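Long-range contacts in aromatic amino acid beta-eliminating lyase/threonine aldolase (Exiguobacterium sibiricum, PDB 3LWS), which belongs to the beta-eliminating lyase family and carries a covalently bound pyridoxal phosphate, in the large-domain fold it shares with the aminotransferases: residues D64-P69 against T225-K230; V91-L96 against I113-V118; C97-H102 against C138-L143. One frame throughout, in Å; residues are numbered along the deposited sequence.

Contact 1. Residues D64-P69 against T225-K230; sequences DAVFFP and TARIWK
A helix packs here on an edge strand: Asp64, Val66 and Phe68 of strand 64-68 meet Ala226, Arg227 and Lys230 of helix 220-232. The two segments run nearly parallel, 12° apart, with their axes 9.2 Å from each other. Arg227 grips Asp64 end-on, NH1 reaching OD2 at 3.0 Å and NH2 reaching OD1 at 3.2 Å. Both oxygens lie in the guanidinium plane and are met on their syn sides but from outside the carboxylate plane, the two flat groups being turned 33° against each other. Val66 CG2 sits over the centre of one guanidinium face, so a branched apolar residue lies against the flat cation while its charge is met at the edge. Glu53 supplies NH2 with a second carboxylate. In the large domain of the aminotransferase-like fold, strand 64-68 ends the mixed sheet beside antiparallel strand 214-218, and the helix that follows 214-218 returns over strand 64-68. Ala226 suits the close approach: its CB lies 4.2 Å from Phe68 CZ, and the methyl lets the ring in. Lys230 needs its length. With CG anti to the backbone N (chi1 -174°), the chain runs across the Phe68 ring, CD over one face at 4.1 Å from the centroid. It then bends at chi3, and NZ donates to Phe67 O at 2.8 Å in the carbonyl plane.

Contact 2. Residues V91-L96 against I113-V118; sequences VAYHPL and IETILV
Val91, Ala92 and Tyr93 pair in parallel with Thr115, Ile116 and Leu117, strand 114-117 being one of the two outermost strands of the mixed sheet within the chain. Four backbone bonds hold the ladder, from Val91 N to Glu114 O at 2.9 Å through to Val118 N to Tyr93 O at 2.8 Å, and the strands twist by 33°. Side chains then interlock on both faces. On the face of Val91 and Tyr93, the methyl CG2 of Thr115 is the central bump: it lodges between Val91 CG2, 3.7 Å away, and the phenolic end of Tyr93. The Tyr93 ring arrives there because chi1 of 48° puts CG between the backbone N and carbonyl carbon, tipping the ring over the neighbouring strand. Leu117 runs beside it, pointing the same way, with CD2 3.5 Å from Tyr93 CE1. Ile113 CG2 fills the hollow next to Val91 CG1. This is a beta-alpha-beta crossover, the two strands being joined through helices 98-101 and 106-110, and Leu99 and Leu107 of those helices pack on Tyr93 and Thr115. Glu100 receives both polar ends, Tyr93 OH and Thr115 OG1. On the face of Ala92 and Ile116, small Ala92 leaves room for Val118 CG2, 3.7 Å from its CB, and for Ile116, whose CB is 4.1 Å away. Past the strand ends the chain turns at Pro95, a stiff ring whose CD rests 3.3 Å from Val118 O while its CB meets Leu117 CB.

Contact 3. Residues C97-H102 against C138-L143; sequences CHLEIH and CLLLEL
Leu140 projects from strand 138-142 against Cys97 and Leu99 at the start of the short helix 98-101 and divides its two methyls between them. Its CD2 touches Cys97 SG at 3.6 Å, and its CD1 meets Leu99 CD1 at the same distance, the two leucines crossing at a slant. A chi1 of 176° turns the Leu140 fork away from its own backbone N and out from the strand, where it meets both partners. Gln75 of helix 71-86 lies against both leucines, and all five touching residues are buried. Cys97 fits this place doubly: its thiol is small and apolar enough to pack on a methyl, yet at the N-cap position it also accepts a weak bond from Leu99 N. The side toward Glu142 is looser. Glu142 OE1 stays 4.3 Å from His98 N, and a single water fills the step, accepting from His98 N at 2.8 Å and donating to Glu142 OE1 at 2.9 Å. The other oxygen, OE2, is held by Arg146 N. Accepting from the amide and donating to the buried carboxylate, the water has its orientation set by both, and the nearby negative charge probably strengthens its polarisation.

How the contacts relate
All three contacts reach the same mixed sheet. Contact 1 lies at one edge, strand 64-68, and contact 2 at the other, strand 114-117; their centres are 23 Å apart and their nearest atoms about 8 Å. Contact 3 lies 19 Å from contact 1, centre to centre, but only 7 Å from contact 2. Contacts 2 and 3 are interlaced along the chain: strand 90-93 is followed, after a short loop, by helix 98-101, and strands 90-93 and 138-142 are sheet neighbours, Ala92 O lying 2.9 Å from Leu140 N in a probable hydrogen bond. Lys206, which carries the pyridoxal phosphate, follows strand 199-203, in the middle part of the sheet between these edges.

Contact 1. Residues D64-P69 against T225-K230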
loop_
_atom_site.group_PDB
_atom_site.type_symbol
_atom_site.label_atom_id
_atom_site.label_comp_id
_atom_site.label_asym_id
_atom_site.label_seq_id
_atom_site.Cartn_x
_atom_site.Cartn_y
_atom_site.Cartn_z
ATOM N N ASP A 64 -7.448 17.898 9.996
ATOM C CA ASP A 64 -6.259 17.181 9.546
ATOM C C ASP A 64 -6.732 16.123 8.508
ATOM O O ASP A 64 -7.935 15.893 8.374
ATOM C CB ASP A 64 -5.582 16.575 10.778
ATOM C CG ASP A 64 -4.160 16.060 10.518
ATOM O OD1 ASP A 64 -3.559 16.338 9.471
ATOM O OD2 ASP A 64 -3.631 15.366 11.420
ATOM N N ALA A 65 -5.806 15.552 7.743
ATOM C CA ALA A 65 -6.129 14.477 6.797
ATOM C C ALA A 65 -4.947 13.542 6.715
ATOM O O ALA A 65 -3.803 13.970 6.912
ATOM C CB ALA A 65 -6.498 15.036 5.412
ATOM N N VAL A 66 -5.213 12.259 6.448
ATOM C CA VAL A 66 -4.174 11.224 6.465
ATOM C C VAL A 66 -4.243 10.490 5.121
ATOM O O VAL A 66 -5.328 10.015 4.704
ATOM C CB VAL A 66 -4.379 10.207 7.615
ATOM C CG1 VAL A 66 -3.181 9.185 7.719
ATOM C CG2 VAL A 66 -4.580 10.911 8.956
ATOM N N PHE A 67 -3.101 10.410 4.443
ATOM C CA PHE A 67 -3.042 9.695 3.187
ATOM C C PHE A 67 -2.933 8.199 3.462
ATOM O O PHE A 67 -2.016 7.770 4.133
ATOM C CB PHE A 67 -1.836 10.124 2.328
ATOM C CG PHE A 67 -1.903 9.594 0.907
ATOM C CD1 PHE A 67 -2.598 10.291 -0.069
ATOM C CD2 PHE A 67 -1.301 8.409 0.567
ATOM C CE1 PHE A 67 -2.702 9.792 -1.374
ATOM C CE2 PHE A 67 -1.376 7.918 -0.728
ATOM C CZ PHE A 67 -2.063 8.612 -1.698
ATOM N N PHE A 68 -3.848 7.412 2.906
ATOM C CA PHE A 68 -3.798 5.953 3.023
ATOM C C PHE A 68 -3.593 5.302 1.641
ATOM O O PHE A 68 -4.029 5.847 0.635
ATOM C CB PHE A 68 -5.110 5.438 3.607
ATOM C CG PHE A 68 -5.171 5.471 5.106
ATOM C CD1 PHE A 68 -5.510 6.638 5.777
ATOM C CD2 PHE A 68 -4.972 4.320 5.844
ATOM C CE1 PHE A 68 -5.592 6.648 7.222
ATOM C CE2 PHE A 68 -5.085 4.326 7.265
ATOM C CZ PHE A 68 -5.382 5.496 7.941
ATOM N N PRO A 69 -2.934 4.131 1.588
ATOM C CA PRO A 69 -2.842 3.343 0.344
ATOM C C PRO A 69 -4.177 2.890 -0.234
ATOM O O PRO A 69 -4.313 2.776 -1.474
ATOM C CB PRO A 69 -2.032 2.113 0.760
ATOM C CG PRO A 69 -1.964 2.142 2.208
ATOM C CD PRO A 69 -2.120 3.535 2.656
ATOM N N THR A 225 -4.615 9.074 15.792
ATOM C CA THR A 225 -4.862 7.668 15.998
ATOM C C THR A 225 -4.870 6.882 14.709
ATOM O O THR A 225 -4.352 5.757 14.677
ATOM C CB THR A 225 -6.189 7.441 16.722
ATOM O OG1 THR A 225 -6.185 8.291 17.862
ATOM C CG2 THR A 225 -6.344 5.983 17.142
ATOM N N ALA A 226 -5.434 7.492 13.660
ATOM C CA ALA A 226 -5.499 6.902 12.327
ATOM C C ALA A 226 -4.077 6.587 11.790
ATOM O O ALA A 226 -3.875 5.573 11.135
ATOM C CB ALA A 226 -6.274 7.840 11.364
ATOM N N ARG A 227 -3.112 7.470 12.095
ATOM C CA ARG A 227 -1.720 7.272 11.732
ATOM C C ARG A 227 -1.100 6.105 12.475
ATOM O O ARG A 227 -0.279 5.419 11.909
ATOM C CB ARG A 227 -0.885 8.539 11.926
ATOM C CG ARG A 227 -1.177 9.601 10.854
ATOM C CD ARG A 227 -0.175 10.741 10.899
ATOM N NE ARG A 227 -0.623 11.774 9.982
ATOM C CZ ARG A 227 -1.424 12.779 10.283
ATOM N NH1 ARG A 227 -1.813 12.993 11.537
ATOM N NH2 ARG A 227 -1.784 13.633 9.324
ATOM N N ILE A 228 -1.517 5.841 13.714
ATOM C CA ILE A 228 -0.985 4.676 14.418
ATOM C C ILE A 228 -1.546 3.349 13.855
ATOM O O ILE A 228 -0.798 2.391 13.643
ATOM C CB ILE A 228 -1.147 4.802 15.932
ATOM C CG1 ILE A 228 -0.145 5.809 16.485
ATOM C CG2 ILE A 228 -0.924 3.474 16.609
ATOM C CD1 ILE A 228 -0.739 6.703 17.464
ATOM N N TRP A 229 -2.841 3.315 13.573
ATOM C CA TRP A 229 -3.452 2.182 12.902
ATOM C C TRP A 229 -2.854 2.038 11.517
ATOM O O TRP A 229 -2.605 0.907 11.097
ATOM C CB TRP A 229 -4.975 2.303 12.817
ATOM C CG TRP A 229 -5.703 2.034 14.128
ATOM C CD1 TRP A 229 -6.343 2.950 14.913
ATOM C CD2 TRP A 229 -5.835 0.777 14.791
ATOM N NE1 TRP A 229 -6.907 2.328 16.001
ATOM C CE2 TRP A 229 -6.598 0.994 15.948
ATOM C CE3 TRP A 229 -5.393 -0.524 14.503
ATOM C CZ2 TRP A 229 -6.902 -0.038 16.848
ATOM C CZ3 TRP A 229 -5.712 -1.550 15.379
ATOM C CH2 TRP A 229 -6.474 -1.301 16.529
ATOM N N LYS A 230 -2.598 3.141 10.805
ATOM C CA LYS A 230 -1.933 3.003 9.483
ATOM C C LYS A 230 -0.598 2.209 9.551
ATOM O O LYS A 230 -0.291 1.351 8.700
ATOM C CB LYS A 230 -1.700 4.372 8.824
ATOM C CG LYS A 230 -1.137 4.206 7.383
ATOM C CD LYS A 230 -1.151 5.483 6.557
ATOM C CE LYS A 230 -0.162 6.518 7.043
ATOM N NZ LYS A 230 -0.091 7.685 6.128
#

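Contact 2. Residues V91-L96 against I113-V118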
loop_
_atom_site.group_PDB
_atom_site.type_symbol
_atom_site.label_atom_id
_atom_site.label_comp_id
_atom_site.label_asym_id
_atom_site.label_seq_id
_atom_site.Cartn_x
_atom_site.Cartn_y
_atom_site.Cartn_z
ATOM N N VAL A 91 -21.608 -0.864 14.250
ATOM C CA VAL A 91 -21.680 0.199 13.246
ATOM C C VAL A 91 -22.851 -0.122 12.309
ATOM O O VAL A 91 -23.279 -1.274 12.212
ATOM C CB VAL A 91 -20.346 0.346 12.481
ATOM C CG1 VAL A 91 -19.179 0.621 13.461
ATOM C CG2 VAL A 91 -20.076 -0.873 11.624
ATOM N N ALA A 92 -23.402 0.889 11.669
ATOM C CA ALA A 92 -24.459 0.680 10.725
ATOM C C ALA A 92 -24.168 1.335 9.357
ATOM O O ALA A 92 -23.529 2.408 9.242
ATOM C CB ALA A 92 -25.801 1.155 11.308
ATOM N N TYR A 93 -24.643 0.668 8.319
ATOM C CA TYR A 93 -24.517 1.145 6.955
ATOM C C TYR A 93 -25.451 0.372 6.013
ATOM O O TYR A 93 -26.169 -0.535 6.449
ATOM C CB TYR A 93 -23.048 1.078 6.472
ATOM C CG TYR A 93 -22.276 -0.215 6.702
ATOM C CD1 TYR A 93 -22.783 -1.428 6.311
ATOM C CD2 TYR A 93 -20.998 -0.192 7.252
ATOM C CE1 TYR A 93 -22.066 -2.624 6.499
ATOM C CE2 TYR A 93 -20.255 -1.388 7.398
ATOM C CZ TYR A 93 -20.832 -2.593 7.022
ATOM O OH TYR A 93 -20.174 -3.774 7.155
ATOM N N HIS A 94 -25.478 0.785 4.747
ATOM C CA HIS A 94 -26.267 0.107 3.690
ATOM C C HIS A 94 -25.820 -1.374 3.524
ATOM O O HIS A 94 -24.634 -1.659 3.648
ATOM C CB HIS A 94 -26.087 0.885 2.361
ATOM C CG HIS A 94 -27.049 0.486 1.279
ATOM N ND1 HIS A 94 -26.809 -0.556 0.398
ATOM C CD2 HIS A 94 -28.269 0.979 0.960
ATOM C CE1 HIS A 94 -27.850 -0.686 -0.407
ATOM N NE2 HIS A 94 -28.741 0.241 -0.098
ATOM N N PRO A 95 -26.756 -2.309 3.193
ATOM C CA PRO A 95 -26.337 -3.729 3.022
ATOM C C PRO A 95 -25.267 -3.985 1.935
ATOM O O PRO A 95 -24.546 -4.962 2.006
ATOM C CB PRO A 95 -27.634 -4.462 2.658
ATOM C CG PRO A 95 -28.770 -3.509 2.918
ATOM C CD PRO A 95 -28.222 -2.133 3.115
ATOM N N LEU A 96 -25.165 -3.108 0.954
ATOM C CA LEU A 96 -24.149 -3.230 -0.095
ATOM C C LEU A 96 -22.947 -2.305 0.130
ATOM O O LEU A 96 -22.222 -1.971 -0.809
ATOM C CB LEU A 96 -24.763 -2.993 -1.489
ATOM C CG LEU A 96 -25.972 -3.861 -1.821
ATOM C CD1 LEU A 96 -26.395 -3.736 -3.331
ATOM C CD2 LEU A 96 -25.703 -5.298 -1.410
ATOM N N ILE A 113 -16.021 -5.965 15.703
ATOM C CA ILE A 113 -17.057 -5.031 15.326
ATOM C C ILE A 113 -18.192 -5.728 14.545
ATOM O O ILE A 113 -17.963 -6.612 13.685
ATOM C CB ILE A 113 -16.487 -3.799 14.579
ATOM C CG1 ILE A 113 -15.577 -2.972 15.500
ATOM C CG2 ILE A 113 -17.631 -2.933 14.045
ATOM C CD1 ILE A 113 -14.861 -1.844 14.842
ATOM N N GLU A 114 -19.419 -5.362 14.910
ATOM C CA GLU A 114 -20.620 -5.943 14.292
ATOM C C GLU A 114 -21.315 -4.858 13.504
ATOM O O GLU A 114 -21.166 -3.691 13.803
ATOM C CB GLU A 114 -21.552 -6.524 15.368
ATOM C CG GLU A 114 -20.894 -7.703 16.086
ATOM C CD GLU A 114 -21.772 -8.372 17.154
ATOM O OE1 GLU A 114 -22.776 -7.767 17.628
ATOM O OE2 GLU A 114 -21.441 -9.536 17.509
ATOM N N THR A 115 -22.057 -5.268 12.480
ATOM C CA THR A 115 -22.684 -4.332 11.578
ATOM C C THR A 115 -24.198 -4.573 11.492
ATOM O O THR A 115 -24.637 -5.719 11.416
ATOM C CB THR A 115 -21.988 -4.397 10.186
ATOM O OG1 THR A 115 -22.273 -5.640 9.548
ATOM C CG2 THR A 115 -20.473 -4.321 10.329
ATOM N N ILE A 116 -24.974 -3.505 11.582
ATOM C CA ILE A 116 -26.413 -3.537 11.314
ATOM C C ILE A 116 -26.577 -3.015 9.917
ATOM O O ILE A 116 -26.098 -1.910 9.625
ATOM C CB ILE A 116 -27.212 -2.621 12.256
ATOM C CG1 ILE A 116 -27.144 -3.136 13.700
ATOM C CG2 ILE A 116 -28.683 -2.455 11.761
ATOM C CD1 ILE A 116 -27.657 -2.147 14.726
ATOM N N LEU A 117 -27.232 -3.788 9.051
ATOM C CA LEU A 117 -27.429 -3.382 7.663
ATOM C C LEU A 117 -28.742 -2.615 7.595
ATOM O O LEU A 117 -29.753 -3.111 8.022
ATOM C CB LEU A 117 -27.386 -4.594 6.733
ATOM C CG LEU A 117 -26.142 -5.501 6.896
ATOM C CD1 LEU A 117 -26.178 -6.728 5.893
ATOM C CD2 LEU A 117 -24.850 -4.732 6.751
ATOM N N VAL A 118 -28.703 -1.369 7.129
ATOM C CA VAL A 118 -29.838 -0.471 7.294
ATOM C C VAL A 118 -30.638 -0.437 5.998
ATOM O O VAL A 118 -30.092 -0.135 4.954
ATOM C CB VAL A 118 -29.404 0.975 7.639
ATOM C CG1 VAL A 118 -30.578 1.741 8.205
ATOM C CG2 VAL A 118 -28.249 0.991 8.604
#

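Contact 3. Residues C97-H102 against C138-L143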
loop_
_atom_site.group_PDB
_atom_site.type_symbol
_atom_site.label_atom_id
_atom_site.label_comp_id
_atom_site.label_asym_id
_atom_site.label_seq_id
_atom_site.Cartn_x
_atom_site.Cartn_y
_atom_site.Cartn_z
ATOM N N CYS A 97 -22.699 -1.943 1.389
ATOM C CA CYS A 97 -21.562 -1.121 1.734
ATOM C C CYS A 97 -20.278 -1.858 1.334
ATOM O O CYS A 97 -20.182 -3.079 1.456
ATOM C CB CYS A 97 -21.570 -0.821 3.227
ATOM S SG CYS A 97 -20.096 0.029 3.875
ATOM N N HIS A 98 -19.305 -1.112 0.840
ATOM C CA HIS A 98 -18.018 -1.705 0.412
ATOM C C HIS A 98 -17.404 -2.608 1.471
ATOM O O HIS A 98 -16.883 -3.705 1.154
ATOM C CB HIS A 98 -17.032 -0.593 0.021
ATOM C CG HIS A 98 -15.905 -1.043 -0.866
ATOM N ND1 HIS A 98 -14.732 -1.575 -0.376
ATOM C CD2 HIS A 98 -15.777 -1.028 -2.212
ATOM C CE1 HIS A 98 -13.936 -1.879 -1.385
ATOM N NE2 HIS A 98 -14.535 -1.525 -2.507
ATOM N N LEU A 99 -17.478 -2.162 2.731
ATOM C CA LEU A 99 -16.907 -2.927 3.847
ATOM C C LEU A 99 -17.609 -4.285 4.066
ATOM O O LEU A 99 -17.007 -5.203 4.565
ATOM C CB LEU A 99 -16.928 -2.128 5.169
ATOM C CG LEU A 99 -16.016 -0.886 5.182
ATOM C CD1 LEU A 99 -16.793 0.349 4.805
ATOM C CD2 LEU A 99 -15.320 -0.648 6.514
ATOM N N GLU A 100 -18.873 -4.367 3.688
ATOM C CA GLU A 100 -19.699 -5.545 3.854
ATOM C C GLU A 100 -19.484 -6.567 2.758
ATOM O O GLU A 100 -19.456 -7.778 3.033
ATOM C CB GLU A 100 -21.186 -5.147 3.855
ATOM C CG GLU A 100 -22.126 -6.285 4.297
ATOM C CD GLU A 100 -21.968 -6.641 5.765
ATOM O OE1 GLU A 100 -21.204 -5.952 6.500
ATOM O OE2 GLU A 100 -22.639 -7.601 6.192
ATOM N N ILE A 101 -19.339 -6.088 1.519
ATOM C CA ILE A 101 -19.326 -7.002 0.354
ATOM C C ILE A 101 -18.030 -7.034 -0.471
ATOM O O ILE A 101 -17.851 -7.924 -1.265
ATOM C CB ILE A 101 -20.513 -6.720 -0.598
ATOM C CG1 ILE A 101 -20.376 -5.312 -1.217
ATOM C CG2 ILE A 101 -21.870 -6.903 0.161
ATOM C CD1 ILE A 101 -21.476 -4.878 -2.183
ATOM N N HIS A 102 -17.116 -6.101 -0.305
ATOM C CA HIS A 102 -15.973 -6.083 -1.222
ATOM C C HIS A 102 -14.598 -6.171 -0.504
ATOM O O HIS A 102 -13.578 -5.978 -1.140
ATOM C CB HIS A 102 -16.040 -4.834 -2.101
ATOM C CG HIS A 102 -17.125 -4.850 -3.126
ATOM N ND1 HIS A 102 -17.196 -5.808 -4.112
ATOM C CD2 HIS A 102 -18.157 -4.002 -3.350
ATOM C CE1 HIS A 102 -18.230 -5.558 -4.893
ATOM N NE2 HIS A 102 -18.834 -4.473 -4.453
ATOM N N CYS A 138 -21.099 4.288 15.003
ATOM C CA CYS A 138 -20.956 5.013 13.737
ATOM C C CYS A 138 -21.994 4.629 12.689
ATOM O O CYS A 138 -22.248 3.439 12.520
ATOM C CB CYS A 138 -19.599 4.722 13.160
ATOM S SG CYS A 138 -19.211 5.747 11.728
ATOM N N LEU A 139 -22.619 5.626 12.053
ATOM C CA LEU A 139 -23.378 5.430 10.807
ATOM C C LEU A 139 -22.437 5.855 9.652
ATOM O O LEU A 139 -21.844 6.939 9.711
ATOM C CB LEU A 139 -24.638 6.265 10.787
ATOM C CG LEU A 139 -25.489 6.343 9.509
ATOM C CD1 LEU A 139 -26.007 4.967 9.106
ATOM C CD2 LEU A 139 -26.627 7.295 9.709
ATOM N N LEU A 140 -22.267 4.979 8.656
ATOM C CA LEU A 140 -21.520 5.237 7.427
ATOM C C LEU A 140 -22.540 5.475 6.301
ATOM O O LEU A 140 -23.439 4.665 6.090
ATOM C CB LEU A 140 -20.568 4.048 7.071
ATOM C CG LEU A 140 -19.762 4.108 5.753
ATOM C CD1 LEU A 140 -18.429 3.363 5.825
ATOM C CD2 LEU A 140 -20.558 3.594 4.486
ATOM N N LEU A 141 -22.428 6.620 5.632
ATOM C CA LEU A 141 -23.153 6.879 4.409
ATOM C C LEU A 141 -22.153 6.883 3.264
ATOM O O LEU A 141 -21.022 7.303 3.445
ATOM C CB LEU A 141 -23.839 8.222 4.457
ATOM C CG LEU A 141 -24.930 8.384 5.506
ATOM C CD1 LEU A 141 -25.378 9.832 5.546
ATOM C CD2 LEU A 141 -26.081 7.422 5.198
ATOM N N GLU A 142 -22.603 6.418 2.098
ATOM C CA GLU A 142 -21.846 6.420 0.834
ATOM C C GLU A 142 -22.576 7.280 -0.212
ATOM O O GLU A 142 -23.704 6.975 -0.603
ATOM C CB GLU A 142 -21.742 4.978 0.327
ATOM C CG GLU A 142 -20.906 4.751 -0.899
ATOM C CD GLU A 142 -21.147 3.369 -1.537
ATOM O OE1 GLU A 142 -21.175 2.353 -0.796
ATOM O OE2 GLU A 142 -21.249 3.309 -2.797
ATOM N N LEU A 143 -21.959 8.369 -0.636
ATOM C CA LEU A 143 -22.591 9.298 -1.558
ATOM C C LEU A 143 -21.915 9.260 -2.939
ATOM O O LEU A 143 -20.738 9.681 -3.067
ATOM C CB LEU A 143 -22.544 10.723 -0.973
ATOM C CG LEU A 143 -23.228 10.946 0.374
ATOM C CD1 LEU A 143 -22.839 12.307 0.911
ATOM C CD2 LEU A 143 -24.729 10.818 0.249
HETATM O O HOH W 1 -19.408 1.634 1.340
#